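Local structure of cell death-related nuclease 4 (Caenorhabditis elegans, 5DK5) at residues 23-28 with 192-197. The protein degrades RNA and DNA from the 3' end as a DEDDh exonuclease that probably uses magnesium, and takes part in apoptotic DNA degradation. Sequence-based numbering, arbitrary orientation.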
ATOM      1  N   ILE B  23      12.100 -16.031  21.783  1.00 29.25           N
ATOM      2  CA  ILE B  23      10.729 -15.638  21.499  1.00 28.90           C
ATOM      3  C   ILE B  23      10.729 -14.691  20.300  1.00 27.75           C
ATOM      4  O   ILE B  23      11.182 -13.553  20.401  1.00 27.30           O
ATOM      5  CB  ILE B  23      10.063 -14.963  22.712  1.00 29.61           C
ATOM      6  CG1 ILE B  23       9.936 -15.951  23.875  1.00 31.25           C
ATOM      7  CG2 ILE B  23       8.680 -14.434  22.346  1.00 32.89           C
ATOM      8  CD1 ILE B  23      11.168 -16.044  24.754  1.00 31.65           C
ATOM      9  N   LEU B  24      10.216 -15.174  19.173  1.00 27.51           N
ATOM     10  CA  LEU B  24      10.282 -14.447  17.908  1.00 27.63           C
ATOM     11  C   LEU B  24       8.945 -13.808  17.545  1.00 28.37           C
ATOM     12  O   LEU B  24       7.884 -14.366  17.828  1.00 26.44           O
ATOM     13  CB  LEU B  24      10.735 -15.395  16.794  1.00 29.79           C
ATOM     14  CG  LEU B  24      10.746 -14.857  15.363  1.00 33.85           C
ATOM     15  CD1 LEU B  24      11.894 -15.482  14.588  1.00 36.99           C
ATOM     16  CD2 LEU B  24       9.427 -15.141  14.656  1.00 34.98           C
ATOM     17  N   ASP B  25       9.003 -12.642  16.905  1.00 34.18           N
ATOM     18  CA  ASP B  25       7.798 -11.937  16.481  1.00 34.65           C
ATOM     19  C   ASP B  25       8.033 -11.082  15.239  1.00 30.36           C
ATOM     20  O   ASP B  25       8.942 -10.252  15.206  1.00 26.47           O
ATOM     21  CB  ASP B  25       7.273 -11.048  17.606  1.00 38.40           C
ATOM     22  CG  ASP B  25       5.992 -10.334  17.229  1.00 42.83           C
ATOM     23  OD1 ASP B  25       6.063  -9.273  16.574  1.00 45.48           O
ATOM     24  OD2 ASP B  25       4.909 -10.837  17.586  1.00 44.49           O
ATOM     25  N   PHE B  26       7.197 -11.293  14.227  1.00 29.46           N
ATOM     26  CA  PHE B  26       7.206 -10.474  13.022  1.00 28.05           C
ATOM     27  C   PHE B  26       5.959  -9.603  12.961  1.00 28.81           C
ATOM     28  O   PHE B  26       4.865 -10.038  13.318  1.00 31.85           O
ATOM     29  CB  PHE B  26       7.276 -11.340  11.760  1.00 25.74           C
ATOM     30  CG  PHE B  26       8.606 -12.002  11.536  1.00 26.27           C
ATOM     31  CD1 PHE B  26       9.768 -11.254  11.459  1.00 25.19           C
ATOM     32  CD2 PHE B  26       8.688 -13.375  11.368  1.00 28.66           C
ATOM     33  CE1 PHE B  26      10.988 -11.864  11.237  1.00 26.36           C
ATOM     34  CE2 PHE B  26       9.903 -13.990  11.146  1.00 29.08           C
ATOM     35  CZ  PHE B  26      11.056 -13.233  11.081  1.00 28.07           C
ATOM     36  N   GLU B  27       6.142  -8.363  12.525  1.00 26.82           N
ATOM     37  CA  GLU B  27       5.031  -7.507  12.128  1.00 27.30           C
ATOM     38  C   GLU B  27       5.197  -7.202  10.650  1.00 25.05           C
ATOM     39  O   GLU B  27       6.322  -7.058  10.170  1.00 23.41           O
ATOM     40  CB  GLU B  27       4.994  -6.224  12.958  1.00 30.29           C
ATOM     41  CG  GLU B  27       4.860  -6.472  14.453  1.00 36.12           C
ATOM     42  CD  GLU B  27       3.580  -7.201  14.825  1.00 38.57           C
ATOM     43  OE1 GLU B  27       2.550  -6.982  14.152  1.00 35.75           O
ATOM     44  OE2 GLU B  27       3.608  -7.997  15.790  1.00 40.93           O
ATOM     45  N   THR B  28       4.079  -7.117   9.934  1.00 24.47           N
ATOM     46  CA  THR B  28       4.110  -6.967   8.484  1.00 23.03           C
ATOM     47  C   THR B  28       3.254  -5.808   7.995  1.00 22.54           C
ATOM     48  O   THR B  28       2.442  -5.255   8.736  1.00 22.25           O
ATOM     49  CB  THR B  28       3.614  -8.250   7.773  1.00 22.59           C
ATOM     50  OG1 THR B  28       2.193  -8.373   7.929  1.00 19.20           O
ATOM     51  CG2 THR B  28       4.298  -9.494   8.336  1.00 23.55           C
ATOM     52  N   MET B 192       8.023  -5.886  20.001  1.00 32.54           N
ATOM     53  CA  MET B 192       8.783  -6.257  21.188  1.00 35.05           C
ATOM     54  C   MET B 192       7.851  -6.498  22.372  1.00 36.85           C
ATOM     55  O   MET B 192       8.149  -7.312  23.245  1.00 36.54           O
ATOM     56  CB  MET B 192       9.813  -5.175  21.527  1.00 35.06           C
ATOM     57  CG  MET B 192      10.704  -5.504  22.720  1.00 38.67           C
ATOM     58  SD  MET B 192      11.538  -7.103  22.599  1.00 36.22           S
ATOM     59  CE  MET B 192      12.581  -6.848  21.165  1.00 37.29           C
ATOM     60  N   ASP B 193       6.718  -5.802  22.396  1.00 41.74           N
ATOM     61  CA  ASP B 193       5.724  -6.012  23.444  1.00 45.35           C
ATOM     62  C   ASP B 193       5.143  -7.418  23.350  1.00 42.25           C
ATOM     63  O   ASP B 193       4.933  -8.079  24.368  1.00 42.12           O
ATOM     64  CB  ASP B 193       4.607  -4.972  23.353  1.00 51.48           C
ATOM     65  CG  ASP B 193       5.033  -3.614  23.872  1.00 54.57           C
ATOM     66  OD1 ASP B 193       6.251  -3.386  24.028  1.00 55.16           O
ATOM     67  OD2 ASP B 193       4.146  -2.770  24.116  1.00 55.33           O
ATOM     68  N   ASP B 194       4.888  -7.870  22.126  1.00 35.62           N
ATOM     69  CA  ASP B 194       4.411  -9.230  21.903  1.00 36.05           C
ATOM     70  C   ASP B 194       5.445 -10.229  22.406  1.00 33.49           C
ATOM     71  O   ASP B 194       5.105 -11.202  23.073  1.00 32.23           O
ATOM     72  CB  ASP B 194       4.119  -9.470  20.421  1.00 39.06           C
ATOM     73  CG  ASP B 194       2.933  -8.668  19.921  1.00 43.53           C
ATOM     74  OD1 ASP B 194       2.491  -7.747  20.639  1.00 46.90           O
ATOM     75  OD2 ASP B 194       2.445  -8.955  18.809  1.00 43.75           O
ATOM     76  N   CYS B 195       6.710  -9.971  22.084  1.00 33.46           N
ATOM     77  CA  CYS B 195       7.806 -10.826  22.526  1.00 32.57           C
ATOM     78  C   CYS B 195       7.838 -10.940  24.047  1.00 34.10           C
ATOM     79  O   CYS B 195       7.970 -12.035  24.591  1.00 32.54           O
ATOM     80  CB  CYS B 195       9.143 -10.283  22.019  1.00 30.96           C
ATOM     81  SG  CYS B 195       9.446 -10.567  20.266  1.00 32.66           S
ATOM     82  N   LEU B 196       7.712  -9.804  24.723  1.00 38.80           N
ATOM     83  CA  LEU B 196       7.751  -9.774  26.180  1.00 39.20           C
ATOM     84  C   LEU B 196       6.558 -10.508  26.784  1.00 39.59           C
ATOM     85  O   LEU B 196       6.704 -11.229  27.770  1.00 39.84           O
ATOM     86  CB  LEU B 196       7.789  -8.327  26.678  1.00 39.99           C
ATOM     87  CG  LEU B 196       9.061  -7.539  26.352  1.00 40.05           C
ATOM     88  CD1 LEU B 196       8.894  -6.075  26.731  1.00 40.87           C
ATOM     89  CD2 LEU B 196      10.278  -8.132  27.046  1.00 40.39           C
ATOM     90  N   ASN B 197       5.383 -10.326  26.193  1.00 33.40           N
ATOM     91  CA  ASN B 197       4.183 -11.006  26.668  1.00 36.32           C
ATOM     92  C   ASN B 197       4.292 -12.517  26.497  1.00 35.47           C
ATOM     93  O   ASN B 197       3.972 -13.276  27.410  1.00 34.75           O
ATOM     94  CB  ASN B 197       2.943 -10.489  25.936  1.00 40.36           C
ATOM     95  CG  ASN B 197       2.408  -9.205  26.535  1.00 44.66           C
ATOM     96  OD1 ASN B 197       1.890  -9.198  27.653  1.00 46.81           O
ATOM     97  ND2 ASN B 197       2.523  -8.108  25.792  1.00 44.06           N
TER
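Asp25 and Glu27 of strand 20-28 face Asp194 of helix 191-207 in the acidic metal site of a DEDDh exonuclease, built on an RNase H-like fold; all three belong to the magnesium-binding site. Strand and helix run roughly antiparallel, their local axes 7.7 Å apart at 151°. The tight part lies at the Ile23 end. There Cys195 SG wedges against the strand, 3.5 Å from Asp25 CB, while Ile23 CG2 makes a van der Waals contact with the helix backbone, 3.4 Å from Cys195 O; Ile23 also packs on Ile198 and Ala199 of the same helix. Toward Glu27 the packing gives way to the metal and ligand pocket, where carboxylates approach without bonding one another. With CG anti to the backbone N (chi1 -178°), Asp25 places OD2 3.2 Å from Asp194 CB. The Asp25 and Asp194 carboxylates stand nearly perpendicular (89°), and Glu27 and Asp194 likewise. The bound magnesium ion, about 3 Å from the Asp25 side chain, probably offsets part of the repulsion among these acids. Replacing Asp25 with an alanine removes the carboxylate, which would probably weaken metal binding and leave a gap beside Asp194 CB. On the pocket side, Asp194 OD2 hydrogen-bonds N4 of a bound MES molecule. The same oxygen, Asp194 OD2, comes within 3.3 Å of Asp25 OD2 and 3.4 Å of Glu27 OE2, acceptor facing acceptor.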